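Long-range contacts in multicopper oxidase (Pseudomonas thermotolerans, PDB 6VOW), which probably oxidises phenolic and related substrates, as laccases do, and passes the electrons to dioxygen at a multinuclear copper centre: residues V69-Q75 against P152-R158; G248-P253 against P308-V314. All blocks are in the same frame, centred on the assembly; numbering follows the deposited sequence. Where two conformers were deposited one is given.

Interaction 1: residues V69-Q75 against P152-R158; sequences VELRCRQ and PLVVEER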
# COMPACT_ATOMS: atom_id res chain seq x y z
N VAL A 69 0.25 -14.57 -0.88
CA VAL A 69 -1.02 -14.96 -1.43
C VAL A 69 -2.04 -13.80 -1.45
O VAL A 69 -2.01 -12.88 -0.58
CB VAL A 69 -1.60 -16.07 -0.56
CG1 VAL A 69 -2.52 -15.43 0.46
CG2 VAL A 69 -2.29 -17.11 -1.41
N GLU A 70 -2.92 -13.81 -2.46
CA GLU A 70 -3.97 -12.77 -2.53
C GLU A 70 -5.12 -13.06 -1.51
O GLU A 70 -5.66 -14.07 -1.48
CB GLU A 70 -4.51 -12.46 -3.97
CG GLU A 70 -5.33 -11.12 -3.92
CD GLU A 70 -5.76 -10.53 -5.29
OE1 GLU A 70 -6.97 -10.52 -5.50
OE2 GLU A 70 -4.95 -10.00 -6.11
N LEU A 71 -5.36 -12.17 -0.59
CA LEU A 71 -6.56 -12.32 0.25
C LEU A 71 -7.77 -11.60 -0.39
O LEU A 71 -7.66 -10.40 -0.84
CB LEU A 71 -6.32 -11.84 1.65
CG LEU A 71 -5.85 -12.83 2.71
CD1 LEU A 71 -4.69 -13.62 2.36
CD2 LEU A 71 -5.49 -12.09 3.96
N ARG A 72 -8.90 -12.30 -0.47
CA ARG A 72 -10.14 -11.58 -0.97
C ARG A 72 -11.20 -11.55 0.08
O ARG A 72 -11.38 -12.57 0.79
CB ARG A 72 -10.83 -12.27 -2.12
CG ARG A 72 -10.02 -12.68 -3.26
CD ARG A 72 -9.66 -11.53 -4.12
NE ARG A 72 -10.74 -11.11 -4.98
CZ ARG A 72 -10.57 -10.60 -6.20
NH1 ARG A 72 -9.37 -10.43 -6.79
NH2 ARG A 72 -11.63 -10.25 -6.84
N CYS A 73 -11.87 -10.39 0.17
CA CYS A 73 -13.08 -10.27 0.93
C CYS A 73 -14.10 -9.51 0.08
O CYS A 73 -13.88 -9.24 -1.12
CB CYS A 73 -12.83 -9.54 2.25
SG CYS A 73 -14.14 -9.81 3.59
N ARG A 74 -15.27 -9.24 0.66
CA ARG A 74 -16.35 -8.59 -0.09
C ARG A 74 -16.76 -7.56 0.84
O ARG A 74 -16.68 -7.82 2.06
CB ARG A 74 -17.48 -9.62 -0.35
CG ARG A 74 -18.89 -9.11 -0.64
CD ARG A 74 -19.18 -9.20 -2.11
NE ARG A 74 -18.88 -10.53 -2.62
CZ ARG A 74 -18.64 -10.82 -3.90
NH1 ARG A 74 -18.65 -9.88 -4.84
NH2 ARG A 74 -18.37 -12.07 -4.25
N GLN A 75 -17.09 -6.39 0.32
CA GLN A 75 -17.44 -5.26 1.12
C GLN A 75 -18.66 -5.53 1.95
O GLN A 75 -19.64 -5.98 1.41
CB GLN A 75 -17.73 -4.08 0.19
CG GLN A 75 -18.09 -2.78 0.85
CD GLN A 75 -18.31 -1.73 -0.18
OE1 GLN A 75 -18.65 -2.03 -1.32
NE2 GLN A 75 -18.09 -0.48 0.19
N PRO A 152 -1.16 -8.73 -1.50
CA PRO A 152 -2.36 -7.98 -1.86
C PRO A 152 -3.62 -8.46 -1.11
O PRO A 152 -3.77 -9.70 -0.93
CB PRO A 152 -2.50 -8.24 -3.39
CG PRO A 152 -1.73 -9.44 -3.68
CD PRO A 152 -0.98 -9.86 -2.39
N LEU A 153 -4.48 -7.51 -0.70
CA LEU A 153 -5.87 -7.74 -0.20
C LEU A 153 -6.89 -7.01 -1.05
O LEU A 153 -6.84 -5.79 -1.17
CB LEU A 153 -6.02 -7.25 1.22
CG LEU A 153 -7.37 -7.25 1.89
CD1 LEU A 153 -7.97 -8.62 1.81
CD2 LEU A 153 -7.26 -6.78 3.32
N VAL A 154 -7.76 -7.75 -1.72
CA VAL A 154 -8.88 -7.17 -2.50
C VAL A 154 -10.17 -7.27 -1.71
O VAL A 154 -10.53 -8.37 -1.29
CB VAL A 154 -9.06 -7.88 -3.86
CG1 VAL A 154 -10.19 -7.28 -4.65
CG2 VAL A 154 -7.80 -7.77 -4.71
N VAL A 155 -10.84 -6.14 -1.48
CA VAL A 155 -12.17 -6.11 -0.99
C VAL A 155 -13.08 -5.83 -2.19
O VAL A 155 -13.06 -4.74 -2.73
CB VAL A 155 -12.33 -5.10 0.17
CG1 VAL A 155 -13.78 -5.12 0.72
CG2 VAL A 155 -11.34 -5.47 1.31
N GLU A 156 -13.79 -6.88 -2.66
CA GLU A 156 -14.70 -6.78 -3.73
C GLU A 156 -15.83 -5.76 -3.41
O GLU A 156 -16.29 -5.60 -2.25
CB GLU A 156 -15.23 -8.17 -4.10
CG GLU A 156 -14.13 -9.04 -4.73
CD GLU A 156 -14.51 -10.48 -5.03
OE1 GLU A 156 -15.74 -10.70 -5.04
OE2 GLU A 156 -13.63 -11.37 -5.27
N GLU A 157 -16.25 -5.01 -4.42
CA GLU A 157 -17.45 -4.09 -4.24
C GLU A 157 -18.72 -4.92 -3.84
O GLU A 157 -18.87 -6.09 -4.22
CB GLU A 157 -17.79 -3.31 -5.51
CG GLU A 157 -16.75 -2.27 -5.98
CD GLU A 157 -15.44 -2.94 -6.50
OE1 GLU A 157 -15.45 -4.05 -7.19
OE2 GLU A 157 -14.38 -2.36 -6.22
N ARG A 158 -19.61 -4.33 -3.09
CA ARG A 158 -20.81 -5.06 -2.66
C ARG A 158 -21.65 -5.40 -3.87
O ARG A 158 -22.12 -6.54 -4.01
CB ARG A 158 -21.61 -4.31 -1.62
CG ARG A 158 -22.74 -5.21 -1.02
CD ARG A 158 -23.29 -4.74 0.30
NE ARG A 158 -23.14 -3.30 0.23
CZ ARG A 158 -22.36 -2.54 0.99
NH1 ARG A 158 -21.72 -3.02 2.03
NH2 ARG A 158 -22.30 -1.22 0.71
O HOH W 1 -17.47 -10.37 -7.15
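A parallel pairing at the edge of a four-stranded sheet joins Leu-71 through Arg-74 to Leu-153 through Glu-156. The ladder runs from Leu-71 N, 3.0 Å from Pro-152 O, to Gln-75 N, which donates to Glu-156 O. Between them Leu-71 O accepts from Val-154 N, Cys-73 N donates to Val-154 O, and Cys-73 O accepts from Glu-156 N. One face of the pair is a charged network. Arg-72 starts with CG anti to its carbonyl carbon (chi1 -49°) and bends twice more, which lays one guanidinium face over Val-154, CG1 being 3.7 Å from CZ, with the two side chains alongside. Its NE and NH2 both grip Glu-156 OE2, at 2.9 and 2.8 Å. NE meets the anti lone pair of OE2, whereas NH2 comes in from above the carboxylate plane, the flat groups turned 79° apart. Arg-72 NH1 forms salt bridges with Glu-70 OE1, at 2.7 Å, and with Glu-166, while Glu-70 OE2 is hydrogen-bonded to Ser-168 OG. Held by three carboxylates, the guanidinium is probably fixed in rotation. The strands belong to the first cupredoxin-like domain, with strand 131-136 on the far side of 152-156. Leu-71, Leu-153 and Cys-73 turn to the other, apolar face and pack against strand 78-85; Leu-153 CD1 sits 3.6 Å from Leu-71 CB, and the Leu-153 side chain is about 11 Å from a bound copper ion. Arg-74 meets Glu-156 differently: OE1 lies over the guanidinium face, 3.0 Å from NH1, so the attraction is one of charge, and a water hydrogen-bonds to both. Where the strands end, Gln-75 OE1 receives Arg-158 N in its carbonyl plane, Gln-75 NE2 donates to Glu-128 O, and the Arg-158 guanidinium stacks on the amide, planes 22° apart.

Interaction 2: residues G248-P253 against P308-V314; sequences GHPIEP and PLPANPV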
# COMPACT_ATOMS: atom_id res chain seq x y z
N GLY A 248 -7.34 2.27 -2.70
CA GLY A 248 -8.63 1.61 -2.31
C GLY A 248 -9.87 2.49 -2.25
O GLY A 248 -10.86 2.13 -1.60
N HIS A 249 -9.86 3.66 -2.90
CA HIS A 249 -11.01 4.56 -2.89
C HIS A 249 -11.33 5.12 -4.26
O HIS A 249 -10.46 5.70 -4.91
CB HIS A 249 -10.79 5.64 -1.92
CG HIS A 249 -10.73 5.14 -0.55
ND1 HIS A 249 -11.84 4.92 0.23
CD2 HIS A 249 -9.67 4.68 0.15
CE1 HIS A 249 -11.45 4.41 1.39
NE2 HIS A 249 -10.14 4.26 1.35
N PRO A 250 -12.56 4.90 -4.73
CA PRO A 250 -12.95 5.28 -6.07
C PRO A 250 -12.78 6.74 -6.42
O PRO A 250 -12.83 7.57 -5.54
CB PRO A 250 -14.43 4.96 -6.05
CG PRO A 250 -14.45 3.67 -5.22
CD PRO A 250 -13.59 4.06 -4.08
N ILE A 251 -12.53 7.08 -7.67
CA ILE A 251 -12.50 8.51 -8.04
C ILE A 251 -13.47 8.61 -9.22
O ILE A 251 -13.92 7.57 -9.77
CB ILE A 251 -11.06 9.03 -8.44
CG1 ILE A 251 -10.45 8.15 -9.55
CG2 ILE A 251 -10.11 9.21 -7.18
CD1 ILE A 251 -9.04 8.52 -9.98
N GLU A 252 -13.77 9.85 -9.61
CA GLU A 252 -14.27 10.11 -10.95
C GLU A 252 -13.20 9.60 -11.91
O GLU A 252 -12.04 10.06 -11.88
CB GLU A 252 -14.56 11.60 -11.20
CG GLU A 252 -15.13 11.91 -12.60
CD GLU A 252 -16.47 11.22 -12.85
OE1 GLU A 252 -17.31 11.06 -11.92
OE2 GLU A 252 -16.67 10.79 -14.00
N PRO A 253 -13.56 8.61 -12.75
CA PRO A 253 -12.56 8.12 -13.66
C PRO A 253 -11.95 9.21 -14.53
O PRO A 253 -12.67 10.08 -14.97
CB PRO A 253 -13.29 7.06 -14.49
CG PRO A 253 -14.45 6.72 -13.69
CD PRO A 253 -14.82 7.88 -12.87
N PRO A 308 -18.39 4.96 -12.72
CA PRO A 308 -17.57 5.22 -11.53
C PRO A 308 -17.85 4.20 -10.47
O PRO A 308 -19.00 3.89 -10.23
CB PRO A 308 -18.02 6.61 -11.06
CG PRO A 308 -18.53 7.29 -12.33
CD PRO A 308 -18.81 6.22 -13.38
N LEU A 309 -16.82 3.65 -9.84
CA LEU A 309 -17.02 2.85 -8.65
C LEU A 309 -17.74 3.69 -7.59
O LEU A 309 -17.45 4.90 -7.42
CB LEU A 309 -15.70 2.27 -8.16
CG LEU A 309 -15.05 1.32 -9.20
CD1 LEU A 309 -13.55 1.12 -8.88
CD2 LEU A 309 -15.74 -0.03 -9.22
N PRO A 310 -18.73 3.10 -6.91
CA PRO A 310 -19.38 3.81 -5.81
C PRO A 310 -18.41 4.14 -4.66
O PRO A 310 -17.57 3.32 -4.26
CB PRO A 310 -20.41 2.85 -5.32
CG PRO A 310 -20.13 1.51 -6.00
CD PRO A 310 -19.25 1.72 -7.12
N ALA A 311 -18.56 5.33 -4.12
CA ALA A 311 -17.73 5.77 -3.02
C ALA A 311 -17.83 4.77 -1.88
O ALA A 311 -18.88 4.28 -1.54
CB ALA A 311 -18.13 7.16 -2.56
N ASN A 312 -16.71 4.41 -1.31
CA ASN A 312 -16.70 3.80 0.04
C ASN A 312 -17.34 4.69 1.13
O ASN A 312 -17.34 5.91 0.99
CB ASN A 312 -15.27 3.44 0.30
CG ASN A 312 -14.89 2.28 -0.54
OD1 ASN A 312 -15.71 1.40 -0.72
ND2 ASN A 312 -13.71 2.29 -1.12
N PRO A 313 -17.92 4.08 2.19
CA PRO A 313 -18.58 4.80 3.26
C PRO A 313 -17.61 5.45 4.26
O PRO A 313 -17.53 5.04 5.42
CB PRO A 313 -19.40 3.69 3.97
CG PRO A 313 -18.53 2.48 3.80
CD PRO A 313 -18.05 2.60 2.38
N VAL A 314 -16.91 6.48 3.81
CA VAL A 314 -15.92 7.19 4.59
C VAL A 314 -16.56 8.48 5.06
O VAL A 314 -17.36 9.08 4.39
CB VAL A 314 -14.72 7.51 3.73
CG1 VAL A 314 -13.55 7.92 4.59
CG2 VAL A 314 -14.34 6.35 2.86
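Asn-312 projects from the linking loop 308-314 against Gly-248, His-249 and Pro-250. Its CB lies 3.7 Å from His-249 ND1. With CG anti to the carbonyl carbon (chi1 -72°), the amide turns in beside the histidine, the two planes 85° apart. At the tip, ND2 comes 2.9 Å from Gly-248 O, but at a poor angle for a hydrogen bond; its clear bond is to Ala-130 O. ND2 also touches Pro-250 CD at 3.5 Å. The rest of the proline ring presses on the loop: CB meets Leu-309 O at 3.3 Å, and CG is packed tightly on Leu-309 CB. Further on, Pro-253 CD meets Pro-308 CG at 3.8 Å, one proline ring crossing the other at about a right angle. His-249 CE1 touches Val-314 CG2, also at 3.8 Å; an alanine in place of His-249 would probably strip this packing from Asn-312 CB and Val-314 CG2 and open a gap beside Phe-411. The contact thus lays an extended, proline-rich loop along the outermost strand of a six-stranded sheet. Strand 240-246 adjoins it through Tyr-244, which touches Leu-309 and Pro-253, while Phe-411 of strand 410-412 packs on both His-249 and Val-314.

In the fold
From the N terminus, the chain first meets 69-75, runs through strands 78-85 to 131-136 and helix 141-146, and returns at 152-158, so interaction 1 closes a long excursion within the first cupredoxin-like domain. The chain then enters the second domain, and interaction 2 closes a later excursion, from 248-253 through strands 260-262, 267-273, 280-285 and 288-296 to 308-314, on the way to strand 323-329 of the third. The two are in series, neither nested nor crossed. In space they nonetheless touch: Gln-75 packs against Asn-312 and Pro-313, and Glu-157 against Leu-309. The linking segment 308-314 thereby meets the first domain on its way from second to third.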